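Local coordinates for protein ureidoglycolate hydrolase (Arabidopsis thaliana, PDB 4PXE) that hydrolyses (S)-ureidoglycolate to glyoxylate, ammonium and carbon dioxide with two manganese ions per subunit, a late step in plant purine breakdown, at residues A[256-261]-A[330-335]; A[237-242]-A[297-302]; A[205-210]-A[415-420]; A[359-364]-A[421-426]; A[37-42]-A[96-101]. One frame throughout, in Å; residues are numbered along the deposited sequence.

Contact 1: residues A[256-261]-A[330-335]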
# COMPACT_ATOMS: atom_id res chain seq x y z
N ALA A 256 13.33 7.37 -2.70
CA ALA A 256 13.26 5.93 -2.90
C ALA A 256 12.14 5.54 -3.85
O ALA A 256 12.19 4.48 -4.48
CB ALA A 256 13.10 5.21 -1.56
N GLY A 257 11.12 6.38 -3.95
CA GLY A 257 10.02 6.11 -4.86
C GLY A 257 10.46 6.24 -6.30
O GLY A 257 10.06 5.44 -7.16
N LEU A 258 11.28 7.24 -6.59
CA LEU A 258 11.78 7.43 -7.94
C LEU A 258 12.77 6.33 -8.33
O LEU A 258 12.77 5.89 -9.48
CB LEU A 258 12.36 8.83 -8.12
CG LEU A 258 11.31 9.93 -8.01
CD1 LEU A 258 11.95 11.29 -8.23
CD2 LEU A 258 10.16 9.70 -9.01
N ALA A 259 13.56 5.85 -7.37
CA ALA A 259 14.41 4.68 -7.62
C ALA A 259 13.55 3.49 -8.02
O ALA A 259 13.88 2.75 -8.95
CB ALA A 259 15.26 4.35 -6.41
N ALA A 260 12.44 3.29 -7.32
CA ALA A 260 11.54 2.18 -7.59
C ALA A 260 10.91 2.32 -8.97
O ALA A 260 10.80 1.34 -9.72
CB ALA A 260 10.48 2.08 -6.52
N ALA A 261 10.50 3.54 -9.31
CA ALA A 261 9.90 3.80 -10.62
C ALA A 261 10.88 3.47 -11.74
O ALA A 261 10.52 2.83 -12.74
CB ALA A 261 9.44 5.25 -10.72
N LYS A 330 23.03 3.89 -7.05
CA LYS A 330 24.16 4.82 -7.07
C LYS A 330 23.77 6.20 -7.61
O LYS A 330 24.16 7.22 -7.04
CB LYS A 330 25.32 4.24 -7.88
CG LYS A 330 26.01 3.05 -7.23
CD LYS A 330 27.28 2.67 -7.99
CE LYS A 330 28.04 1.53 -7.31
NZ LYS A 330 27.38 0.20 -7.50
N LYS A 331 23.00 6.23 -8.69
CA LYS A 331 22.60 7.48 -9.31
C LYS A 331 21.64 8.28 -8.42
O LYS A 331 21.76 9.50 -8.30
CB LYS A 331 21.98 7.24 -10.69
CG LYS A 331 21.48 8.52 -11.35
CD LYS A 331 21.30 8.37 -12.84
CE LYS A 331 21.05 9.72 -13.48
NZ LYS A 331 22.03 10.74 -13.01
N ARG A 332 20.71 7.58 -7.79
CA ARG A 332 19.74 8.23 -6.91
C ARG A 332 20.31 8.53 -5.53
O ARG A 332 19.68 9.25 -4.74
CB ARG A 332 18.49 7.36 -6.77
CG ARG A 332 17.58 7.39 -7.98
CD ARG A 332 16.72 8.64 -7.98
NE ARG A 332 16.06 8.83 -9.27
CZ ARG A 332 15.47 9.96 -9.62
NH1 ARG A 332 15.46 11.00 -8.79
NH2 ARG A 332 14.91 10.07 -10.81
N LYS A 333 21.48 7.97 -5.24
CA LYS A 333 22.12 8.12 -3.94
C LYS A 333 21.29 7.50 -2.81
O LYS A 333 21.25 8.00 -1.68
CB LYS A 333 22.48 9.58 -3.66
CG LYS A 333 23.45 10.15 -4.69
CD LYS A 333 23.87 11.57 -4.37
CE LYS A 333 22.77 12.56 -4.72
NZ LYS A 333 22.67 12.79 -6.19
N VAL A 334 20.62 6.40 -3.14
CA VAL A 334 19.90 5.61 -2.15
C VAL A 334 20.65 4.32 -1.88
O VAL A 334 21.51 3.91 -2.67
CB VAL A 334 18.45 5.29 -2.61
CG1 VAL A 334 17.63 6.56 -2.71
CG2 VAL A 334 18.43 4.51 -3.93
N LYS A 335 20.33 3.69 -0.76
CA LYS A 335 20.87 2.38 -0.45
C LYS A 335 20.01 1.29 -1.10
O LYS A 335 18.78 1.31 -1.00
CB LYS A 335 20.91 2.16 1.06
CG LYS A 335 21.43 0.80 1.50
CD LYS A 335 21.44 0.69 3.02
CE LYS A 335 22.03 -0.64 3.48
NZ LYS A 335 22.12 -0.71 4.97
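The first turns of helix 256-272 face the end of helix 311-332, with no hydrogen bonds between segments 256-261 and 330-335, the CA atoms of A259 and R332 lying 6.4 Å apart. The contact rests on R332, whose chain bends at its second torsion (chi2 -80°) and lays the guanidinium against L258. CB of L258 sits over the centre of one guanidinium face, 3.6 Å from R332 CZ, while L258 CD1 comes to 3.6 Å from R332 NH1. An arginine suits the spot because its flat face accepts an apolar neighbour while its N-H groups stay directed to acids: NE bridges to E262, and NH2 to E268 of the second subunit. On the next residue, CB of A259 packs against V334 CG2 at 4.0 Å and R332 CG at 4.1 Å; the small methyl lets the two chain parts come close, and V334 meets it with one branch. F238 of strand 222-239 touches both A259 and V334. K333 takes positive phi as the C-prime residue of a Schellman motif, which ends helix 311-332 and turns the chain into strand 335-344 within the dimerization region.

Contact 2: residues A[237-242]-A[297-302]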
# COMPACT_ATOMS: atom_id res chain seq x y z
N GLU A 237 14.37 -3.62 -2.19
CA GLU A 237 14.08 -2.43 -1.41
C GLU A 237 15.16 -1.37 -1.57
O GLU A 237 16.35 -1.68 -1.62
CB GLU A 237 13.88 -2.76 0.07
CG GLU A 237 12.70 -3.70 0.31
CD GLU A 237 12.27 -3.77 1.76
OE1 GLU A 237 13.06 -3.39 2.65
OE2 GLU A 237 11.13 -4.21 2.01
N PHE A 238 14.72 -0.12 -1.66
CA PHE A 238 15.61 1.03 -1.67
C PHE A 238 15.35 1.86 -0.41
O PHE A 238 14.20 1.96 0.03
CB PHE A 238 15.35 1.92 -2.88
CG PHE A 238 15.68 1.29 -4.20
CD1 PHE A 238 17.00 1.20 -4.64
CD2 PHE A 238 14.67 0.85 -5.04
CE1 PHE A 238 17.30 0.66 -5.87
CE2 PHE A 238 14.96 0.31 -6.28
CZ PHE A 238 16.27 0.21 -6.69
N GLU A 239 16.40 2.44 0.17
CA GLU A 239 16.24 3.33 1.32
C GLU A 239 16.88 4.69 1.08
O GLU A 239 18.01 4.77 0.58
CB GLU A 239 16.84 2.70 2.59
CG GLU A 239 16.01 1.55 3.16
CD GLU A 239 16.68 0.85 4.33
OE1 GLU A 239 17.88 1.08 4.55
OE2 GLU A 239 16.00 0.05 5.01
N GLY A 240 16.16 5.75 1.44
CA GLY A 240 16.67 7.11 1.37
C GLY A 240 16.37 7.84 2.67
O GLY A 240 15.92 7.24 3.64
N ASN A 241 16.64 9.14 2.69
CA ASN A 241 16.51 9.91 3.93
C ASN A 241 15.09 10.37 4.25
O ASN A 241 14.77 10.66 5.40
CB ASN A 241 17.44 11.12 3.90
CG ASN A 241 18.89 10.73 3.87
OD1 ASN A 241 19.32 9.83 4.60
ND2 ASN A 241 19.66 11.40 3.02
N GLY A 242 14.24 10.43 3.23
CA GLY A 242 12.88 10.92 3.42
C GLY A 242 12.86 12.35 3.93
O GLY A 242 13.83 13.09 3.80
N PRO A 297 9.19 9.60 0.03
CA PRO A 297 9.40 8.19 0.41
C PRO A 297 10.84 7.90 0.85
O PRO A 297 11.78 8.22 0.12
CB PRO A 297 9.08 7.43 -0.88
CG PRO A 297 8.11 8.31 -1.60
CD PRO A 297 8.55 9.73 -1.29
N SER A 298 10.98 7.31 2.04
CA SER A 298 12.29 6.92 2.57
C SER A 298 12.56 5.43 2.35
O SER A 298 13.69 4.98 2.50
CB SER A 298 12.41 7.25 4.06
OG SER A 298 11.37 6.66 4.82
N LYS A 299 11.53 4.68 2.01
CA LYS A 299 11.69 3.27 1.66
C LYS A 299 10.74 2.92 0.54
O LYS A 299 9.60 3.38 0.51
CB LYS A 299 11.41 2.37 2.86
CG LYS A 299 12.41 2.47 3.99
CD LYS A 299 12.36 1.22 4.87
CE LYS A 299 10.93 0.91 5.31
NZ LYS A 299 10.88 -0.30 6.18
N SER A 300 11.22 2.13 -0.42
CA SER A 300 10.34 1.57 -1.42
C SER A 300 10.59 0.07 -1.50
O SER A 300 11.69 -0.40 -1.22
CB SER A 300 10.54 2.23 -2.78
OG SER A 300 11.86 2.04 -3.25
N HIS A 301 9.55 -0.67 -1.86
CA HIS A 301 9.55 -2.12 -1.83
C HIS A 301 8.91 -2.59 -3.13
O HIS A 301 7.75 -2.26 -3.39
CB HIS A 301 8.74 -2.59 -0.62
CG HIS A 301 8.50 -4.07 -0.56
ND1 HIS A 301 9.30 -4.93 0.16
CD2 HIS A 301 7.53 -4.84 -1.12
CE1 HIS A 301 8.84 -6.17 0.03
NE2 HIS A 301 7.77 -6.14 -0.74
N LEU A 302 9.66 -3.33 -3.93
CA LEU A 302 9.15 -3.89 -5.19
C LEU A 302 9.19 -5.40 -5.13
O LEU A 302 10.12 -5.98 -4.57
CB LEU A 302 10.02 -3.50 -6.38
CG LEU A 302 10.27 -2.04 -6.69
CD1 LEU A 302 11.50 -1.60 -5.91
CD2 LEU A 302 10.46 -1.83 -8.19
O HOH W 1 12.07 -3.13 5.47
O HOH W 2 14.12 9.65 0.45
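An antiparallel strand pair of the dimerization region joins E237, F238 and E239 to H301, S300 and K299, with the segment axes 4.8 Å apart and 171° between their directions. F238 and S300 form the hydrogen-bonded pair: F238 N reaches S300 O at 3.1 Å, and S300 N returns to F238 O at 3.0 Å. On their face the phenyl ring packs on helix 256-272 at L263, and its CE2 is 4.0 Å from L302 CD1. S300 OG comes to the edge of the ring in its plane, but is spent on A256 O of the helix, which lets a hydroxyl sit in this buried place.

The other face is polar. H301 ND1 gives a nearly straight bond (163°) of 2.7 Å to E237 OE2, which accepts it on its anti lone pair, with the carboxylate and ring planes 74° apart. E239 and K299 run side by side and pack through their CG atoms, while a water links K299 NZ to E237 OE1.

On the other edge of strand 295-308, S298 and K299 both face H289 in a classic beta bulge, and G240 N donates to S298 O from above its carbonyl plane. G242 has positive phi, and any beta carbon on it would clash with S298 CB. A second water accepts from G242 N at 2.9 Å and donates to P297 O at 2.8 Å.

Contact 3: residues A[205-210]-A[415-420]. With MN (manganese (II) ion), chain C.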
# COMPACT_ATOMS: atom_id res chain seq x y z
N LEU A 205 -1.11 -35.91 -12.44
CA LEU A 205 -1.81 -35.16 -13.49
C LEU A 205 -2.48 -33.93 -12.90
O LEU A 205 -3.07 -34.02 -11.83
CB LEU A 205 -2.92 -36.02 -14.09
CG LEU A 205 -2.61 -37.48 -14.40
CD1 LEU A 205 -3.86 -38.14 -14.95
CD2 LEU A 205 -1.47 -37.57 -15.39
N GLU A 206 -2.43 -32.81 -13.60
CA GLU A 206 -3.17 -31.62 -13.17
C GLU A 206 -4.06 -31.09 -14.29
O GLU A 206 -3.58 -30.79 -15.38
CB GLU A 206 -2.21 -30.53 -12.71
CG GLU A 206 -2.91 -29.28 -12.16
CD GLU A 206 -1.99 -28.33 -11.41
OE1 GLU A 206 -0.74 -28.51 -11.43
OE2 GLU A 206 -2.52 -27.39 -10.78
N LEU A 207 -5.36 -31.00 -14.01
CA LEU A 207 -6.31 -30.37 -14.92
C LEU A 207 -6.34 -28.87 -14.58
O LEU A 207 -6.43 -28.52 -13.41
CB LEU A 207 -7.69 -30.99 -14.70
CG LEU A 207 -8.89 -30.30 -15.36
CD1 LEU A 207 -8.78 -30.31 -16.89
CD2 LEU A 207 -10.18 -30.95 -14.90
N HIS A 208 -6.26 -28.00 -15.59
CA HIS A 208 -6.17 -26.56 -15.32
C HIS A 208 -6.68 -25.76 -16.51
O HIS A 208 -6.52 -26.18 -17.67
CB HIS A 208 -4.71 -26.16 -14.98
CG HIS A 208 -4.59 -24.90 -14.16
ND1 HIS A 208 -4.83 -23.64 -14.67
CD2 HIS A 208 -4.26 -24.73 -12.86
CE1 HIS A 208 -4.65 -22.74 -13.72
NE2 HIS A 208 -4.31 -23.37 -12.61
N ILE A 209 -7.30 -24.61 -16.25
CA ILE A 209 -7.61 -23.71 -17.36
C ILE A 209 -6.31 -23.27 -18.05
O ILE A 209 -5.27 -23.13 -17.41
CB ILE A 209 -8.45 -22.50 -16.93
CG1 ILE A 209 -7.69 -21.63 -15.91
CG2 ILE A 209 -9.78 -22.96 -16.35
CD1 ILE A 209 -8.33 -20.24 -15.67
N GLU A 210 -6.38 -23.06 -19.36
CA GLU A 210 -5.18 -22.71 -20.11
C GLU A 210 -4.49 -21.44 -19.62
O GLU A 210 -3.26 -21.36 -19.63
CB GLU A 210 -5.52 -22.53 -21.60
CG GLU A 210 -4.29 -22.17 -22.44
CD GLU A 210 -4.64 -21.70 -23.83
OE1 GLU A 210 -5.68 -22.14 -24.36
OE2 GLU A 210 -3.86 -20.90 -24.41
N ASN A 415 -15.39 -31.58 -20.44
CA ASN A 415 -14.47 -32.27 -21.35
C ASN A 415 -13.11 -32.54 -20.69
O ASN A 415 -12.54 -33.63 -20.83
CB ASN A 415 -14.27 -31.49 -22.65
CG ASN A 415 -15.48 -31.56 -23.54
OD1 ASN A 415 -16.31 -32.44 -23.40
ND2 ASN A 415 -15.57 -30.63 -24.48
N GLY A 416 -12.60 -31.55 -19.97
CA GLY A 416 -11.39 -31.72 -19.19
C GLY A 416 -11.53 -32.81 -18.16
O GLY A 416 -10.63 -33.63 -17.97
N VAL A 417 -12.67 -32.84 -17.47
CA VAL A 417 -12.95 -33.88 -16.48
C VAL A 417 -12.98 -35.27 -17.12
O VAL A 417 -12.45 -36.23 -16.56
CB VAL A 417 -14.26 -33.60 -15.71
CG1 VAL A 417 -14.69 -34.81 -14.88
CG2 VAL A 417 -14.10 -32.37 -14.80
N LYS A 418 -13.58 -35.38 -18.31
CA LYS A 418 -13.61 -36.67 -18.99
C LYS A 418 -12.22 -37.14 -19.36
O LYS A 418 -11.90 -38.32 -19.18
CB LYS A 418 -14.49 -36.60 -20.23
CG LYS A 418 -15.98 -36.48 -19.94
CD LYS A 418 -16.75 -36.30 -21.24
CE LYS A 418 -18.22 -36.14 -20.98
NZ LYS A 418 -18.94 -35.71 -22.21
N VAL A 419 -11.39 -36.24 -19.90
CA VAL A 419 -10.02 -36.61 -20.22
C VAL A 419 -9.25 -37.01 -18.96
O VAL A 419 -8.51 -37.99 -18.96
CB VAL A 419 -9.29 -35.48 -20.97
CG1 VAL A 419 -7.80 -35.81 -21.15
CG2 VAL A 419 -9.96 -35.22 -22.31
N LEU A 420 -9.46 -36.27 -17.88
CA LEU A 420 -8.83 -36.62 -16.61
C LEU A 420 -9.26 -38.00 -16.11
O LEU A 420 -8.42 -38.81 -15.73
CB LEU A 420 -9.12 -35.55 -15.56
CG LEU A 420 -8.50 -35.81 -14.19
CD1 LEU A 420 -6.98 -35.90 -14.28
CD2 LEU A 420 -8.91 -34.70 -13.21
MN MN C . -3.35 -22.13 -10.89
O HOH W 3 -1.75 -23.67 -10.80
O HOH W 4 -2.27 -20.44 -9.95
O HOH W 5 -1.79 -21.33 -12.64
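L207 is the main bump on strand 205-209, and the hollow that receives it lies over G416 of helix 415-420. Its CG stands anti to the backbone N (chi1 169°), which spreads the two methyls over the helix surface: CD1 lands 3.8 Å from G416 CA, and CD2 rests 4.0 Å from V417 N with V417 CG2 beside it. A glycine is what makes this hollow, since a beta carbon at 416 would lie only 2.8 Å from CD1 of L207. L420, one turn further along the helix, is a bump in the other direction. Its two methyls divide between two leucines of the strand: CD1 meets L205 CD1 at 3.9 Å, and CD2 rests 4.2 Å from L207 CB. Leucines suit both sides because their forked ends can straddle such small steps in relief. The packing is that of a helix on the central sheet in the metal-binding domain of the M20 peptidase family, strand and helix segments running antiparallel at 171°, 9.2 Å between axes. V106 of helix 105-120 also touches L207, and A114 touches L420. Away from the helix the strand delivers H208, whose NE2 binds a manganese ion at 2.3 Å in company with H92, D103 and three waters. H208 ND1 donates to I209 O at 2.8 Å, in the carbonyl plane and on a lone pair, which fixes the rotation of the ring.

Contact 4: residues A[359-364]-A[421-426]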
# COMPACT_ATOMS: atom_id res chain seq x y z
N ALA A 359 -3.17 -37.79 -24.70
CA ALA A 359 -3.55 -37.62 -26.09
C ALA A 359 -4.47 -38.75 -26.57
O ALA A 359 -5.45 -38.50 -27.29
CB ALA A 359 -2.33 -37.50 -26.98
N GLU A 360 -4.16 -39.97 -26.16
CA GLU A 360 -5.00 -41.12 -26.47
C GLU A 360 -6.39 -40.97 -25.87
O GLU A 360 -7.38 -41.25 -26.54
CB GLU A 360 -4.35 -42.43 -26.00
CG GLU A 360 -3.16 -42.83 -26.86
CD GLU A 360 -2.31 -43.93 -26.26
OE1 GLU A 360 -2.59 -44.40 -25.13
OE2 GLU A 360 -1.33 -44.33 -26.94
N ALA A 361 -6.46 -40.52 -24.62
CA ALA A 361 -7.74 -40.32 -23.96
C ALA A 361 -8.59 -39.29 -24.70
O ALA A 361 -9.77 -39.52 -24.96
CB ALA A 361 -7.54 -39.94 -22.51
N ALA A 362 -7.99 -38.15 -25.04
CA ALA A 362 -8.71 -37.12 -25.79
C ALA A 362 -9.22 -37.65 -27.14
O ALA A 362 -10.37 -37.42 -27.50
CB ALA A 362 -7.83 -35.88 -25.99
N THR A 363 -8.38 -38.39 -27.85
CA THR A 363 -8.79 -39.01 -29.11
C THR A 363 -9.95 -40.00 -28.93
O THR A 363 -10.92 -39.97 -29.70
CB THR A 363 -7.59 -39.70 -29.78
OG1 THR A 363 -6.55 -38.74 -30.01
CG2 THR A 363 -8.00 -40.32 -31.11
N GLU A 364 -9.87 -40.85 -27.91
CA GLU A 364 -10.95 -41.81 -27.64
C GLU A 364 -12.27 -41.14 -27.31
O GLU A 364 -13.34 -41.71 -27.51
CB GLU A 364 -10.55 -42.77 -26.52
CG GLU A 364 -9.46 -43.73 -26.93
CD GLU A 364 -8.96 -44.59 -25.79
OE1 GLU A 364 -9.75 -44.85 -24.85
OE2 GLU A 364 -7.78 -45.00 -25.83
N SER A 421 -10.57 -38.26 -16.13
CA SER A 421 -11.10 -39.55 -15.72
C SER A 421 -10.48 -40.70 -16.51
O SER A 421 -10.04 -41.71 -15.95
CB SER A 421 -12.61 -39.59 -15.93
OG SER A 421 -13.28 -38.67 -15.08
N LEU A 422 -10.46 -40.54 -17.83
CA LEU A 422 -10.01 -41.62 -18.70
C LEU A 422 -8.50 -41.81 -18.60
O LEU A 422 -8.01 -42.93 -18.65
CB LEU A 422 -10.46 -41.34 -20.14
CG LEU A 422 -10.25 -42.46 -21.16
CD1 LEU A 422 -10.82 -43.80 -20.65
CD2 LEU A 422 -10.90 -42.06 -22.46
N THR A 423 -7.76 -40.71 -18.46
CA THR A 423 -6.31 -40.81 -18.29
C THR A 423 -5.95 -41.46 -16.95
O THR A 423 -5.06 -42.31 -16.89
CB THR A 423 -5.62 -39.42 -18.42
OG1 THR A 423 -5.99 -38.81 -19.66
CG2 THR A 423 -4.11 -39.58 -18.38
N LEU A 424 -6.65 -41.09 -15.88
CA LEU A 424 -6.47 -41.72 -14.57
C LEU A 424 -6.71 -43.22 -14.67
O LEU A 424 -5.95 -44.02 -14.11
CB LEU A 424 -7.44 -41.13 -13.54
CG LEU A 424 -7.14 -39.73 -13.01
CD1 LEU A 424 -8.33 -39.24 -12.21
CD2 LEU A 424 -5.87 -39.72 -12.17
N ALA A 425 -7.79 -43.59 -15.35
CA ALA A 425 -8.19 -44.98 -15.50
C ALA A 425 -7.11 -45.76 -16.24
O ALA A 425 -6.72 -46.86 -15.82
CB ALA A 425 -9.52 -45.07 -16.24
N LYS A 426 -6.65 -45.20 -17.36
CA LYS A 426 -5.62 -45.86 -18.16
C LYS A 426 -4.34 -46.06 -17.36
O LYS A 426 -3.74 -47.14 -17.38
CB LYS A 426 -5.33 -45.08 -19.44
CG LYS A 426 -6.47 -45.08 -20.44
CD LYS A 426 -6.13 -44.22 -21.65
CE LYS A 426 -7.24 -44.27 -22.69
NZ LYS A 426 -7.50 -45.65 -23.19
O HOH W 6 -4.61 -45.65 -24.57
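CB of A361 presses into helix 421-426 between two side chains, 3.4 Å from T423 OG1 and 3.9 Å from L422 CG. So small a methyl lets the helix segments approach to 8.9 Å between axes while crossing at 126°. L422 leans across the other helix: its CD2 lies 3.7 Å from A361 O and 3.8 Å from E364 OE1, and residues of helix 9-12 cover it as well. A threonine hydroxyl is tolerated against the methyl of A361 because OG1 is hydrogen-bonded to V419 O, one turn back on its own helix.

Toward E364 the contact turns ionic. E364 and K426 approach from opposite directions, and the lysine bends at its last torsion (chi4 -59°) to set NZ before the carboxylate. NZ meets E364 OE2 at 2.7 Å from the syn side, 17° out of the carboxylate plane, and holds OE1 more weakly at 2.9 Å. With an alanine at K426, the carboxylate of E364 would probably lose its charged mate and be free to turn. Helix 352-364 thus packs on helix 410-429 through a small apolar step bordered by a salt bridge; since E364 is exposed, solvent probably screens that charge pair, which would temper its strength.

Contact 5: residues A[37-42]-A[96-101]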
# COMPACT_ATOMS: atom_id res chain seq x y z
N SER A 37 -15.31 -10.91 -8.05
CA SER A 37 -13.91 -11.19 -7.73
C SER A 37 -13.79 -12.20 -6.61
O SER A 37 -14.70 -12.37 -5.81
CB SER A 37 -13.16 -9.91 -7.35
OG SER A 37 -12.95 -9.08 -8.48
N VAL A 38 -12.64 -12.87 -6.56
CA VAL A 38 -12.32 -13.77 -5.47
C VAL A 38 -10.99 -13.35 -4.88
O VAL A 38 -10.06 -13.04 -5.61
CB VAL A 38 -12.23 -15.23 -5.95
CG1 VAL A 38 -11.94 -16.16 -4.78
CG2 VAL A 38 -13.51 -15.64 -6.65
N THR A 39 -10.92 -13.32 -3.54
CA THR A 39 -9.64 -13.25 -2.83
C THR A 39 -9.70 -14.33 -1.77
O THR A 39 -10.62 -14.35 -0.96
CB THR A 39 -9.45 -11.91 -2.11
OG1 THR A 39 -9.42 -10.86 -3.07
CG2 THR A 39 -8.13 -11.91 -1.34
N ARG A 40 -8.74 -15.25 -1.78
CA ARG A 40 -8.74 -16.30 -0.76
C ARG A 40 -7.32 -16.72 -0.45
O ARG A 40 -6.69 -17.44 -1.22
CB ARG A 40 -9.60 -17.50 -1.19
CG ARG A 40 -9.67 -18.56 -0.11
CD ARG A 40 -10.80 -19.55 -0.37
NE ARG A 40 -10.65 -20.22 -1.66
CZ ARG A 40 -11.55 -20.17 -2.64
NH1 ARG A 40 -12.67 -19.46 -2.51
NH2 ARG A 40 -11.32 -20.83 -3.77
N VAL A 41 -6.83 -16.25 0.69
CA VAL A 41 -5.43 -16.38 1.03
C VAL A 41 -5.18 -17.49 2.04
O VAL A 41 -5.97 -17.71 2.97
CB VAL A 41 -4.91 -15.02 1.57
CG1 VAL A 41 -3.45 -15.12 1.95
CG2 VAL A 41 -5.13 -13.94 0.52
N LEU A 42 -4.08 -18.21 1.81
CA LEU A 42 -3.59 -19.27 2.69
C LEU A 42 -3.80 -19.00 4.18
O LEU A 42 -3.36 -17.97 4.69
CB LEU A 42 -2.10 -19.50 2.41
CG LEU A 42 -1.31 -20.44 3.32
CD1 LEU A 42 -1.93 -21.83 3.28
CD2 LEU A 42 0.13 -20.49 2.88
N ILE A 96 -5.40 -15.30 -5.62
CA ILE A 96 -4.76 -14.00 -5.36
C ILE A 96 -5.80 -12.88 -5.28
O ILE A 96 -6.94 -13.07 -5.70
CB ILE A 96 -3.65 -13.68 -6.39
CG1 ILE A 96 -4.22 -13.27 -7.75
CG2 ILE A 96 -2.68 -14.83 -6.53
CD1 ILE A 96 -3.16 -12.87 -8.75
N PRO A 97 -5.44 -11.73 -4.71
CA PRO A 97 -6.45 -10.67 -4.60
C PRO A 97 -7.13 -10.29 -5.93
O PRO A 97 -6.46 -10.05 -6.94
CB PRO A 97 -5.64 -9.49 -4.05
CG PRO A 97 -4.57 -10.16 -3.21
CD PRO A 97 -4.20 -11.40 -3.98
N TYR A 98 -8.46 -10.26 -5.89
CA TYR A 98 -9.27 -9.81 -7.03
C TYR A 98 -9.02 -10.64 -8.27
O TYR A 98 -8.76 -10.11 -9.36
CB TYR A 98 -9.08 -8.31 -7.30
CG TYR A 98 -9.62 -7.46 -6.18
CD1 TYR A 98 -10.95 -7.08 -6.16
CD2 TYR A 98 -8.80 -7.05 -5.13
CE1 TYR A 98 -11.47 -6.31 -5.14
CE2 TYR A 98 -9.31 -6.27 -4.10
CZ TYR A 98 -10.64 -5.91 -4.11
OH TYR A 98 -11.16 -5.13 -3.10
N SER A 99 -9.12 -11.95 -8.10
CA SER A 99 -8.92 -12.87 -9.20
C SER A 99 -10.22 -13.60 -9.54
O SER A 99 -11.31 -13.18 -9.12
CB SER A 99 -7.78 -13.84 -8.89
OG SER A 99 -8.04 -14.59 -7.71
N GLY A 100 -10.12 -14.69 -10.31
CA GLY A 100 -11.29 -15.40 -10.81
C GLY A 100 -11.65 -16.63 -10.00
O GLY A 100 -11.05 -16.89 -8.96
N LYS A 101 -12.62 -17.39 -10.51
CA LYS A 101 -13.21 -18.53 -9.81
C LYS A 101 -12.72 -19.89 -10.32
O LYS A 101 -13.10 -20.93 -9.79
CB LYS A 101 -14.74 -18.53 -9.95
CG LYS A 101 -15.44 -17.20 -9.66
CD LYS A 101 -16.97 -17.35 -9.73
CE LYS A 101 -17.50 -17.79 -11.09
NZ LYS A 101 -19.01 -17.67 -11.15
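Beside the manganese and substrate site, where I96 leans on E138 and H402, the loop 96-101 is stitched to strand 38-40. V38 and S99 form an antiparallel hydrogen-bonded pair, V38 N to S99 O and S99 N to V38 O, each 2.9 Å; the second bond is nearly straight at 169° and lies in the carbonyl plane. Y98 and S99 both face V38, a G1 beta bulge, and Y98 holds the positive phi (58°) that such a bulge needs. T39 secures this turn. Its OG1 lies beside its own backbone N, opposite the carbonyl carbon (chi1 -62°), and from there accepts the N-H of Y98 at 3.0 Å while resting 3.3 Å from P97 CA. A valine at T39 would keep much of the shape but has no acceptor for Y98 N, so the turn would probably be held less firmly. S99 OG donates to I96 O at 2.7 Å, tying together the two ends of the corner at P97 and Y98; a serine is short enough to do so.

On the side of V38, CG2 packs on K101 CG at 3.9 Å, the side chains crossing at about a right angle, while the lysine sends NZ off to D25. S37 sets OG at the edge of the Y98 ring, 3.7 Å from CD1, and H289 of the second subunit meets that ring edge-to-face.

From the N terminus, contact 5 comes first and closes its loop on its own, tying strand 38-40 to the turn that borders the metal site. Contact 3 then opens at 205-210 and stays open until helix 410-429, spanning the whole dimerization region. Within that span contact 2 opens, contact 1 opens, contact 2 closes and contact 1 closes, so the two cross; they also touch through K335 O and E239 N and bind helices to sheet. Contact 4 opens at 359-364 before contact 3 closes and ends just after it, so these also cross, sharing helix 410-429. Contacts 1 and 3 have centres 46 Å apart, in different domains.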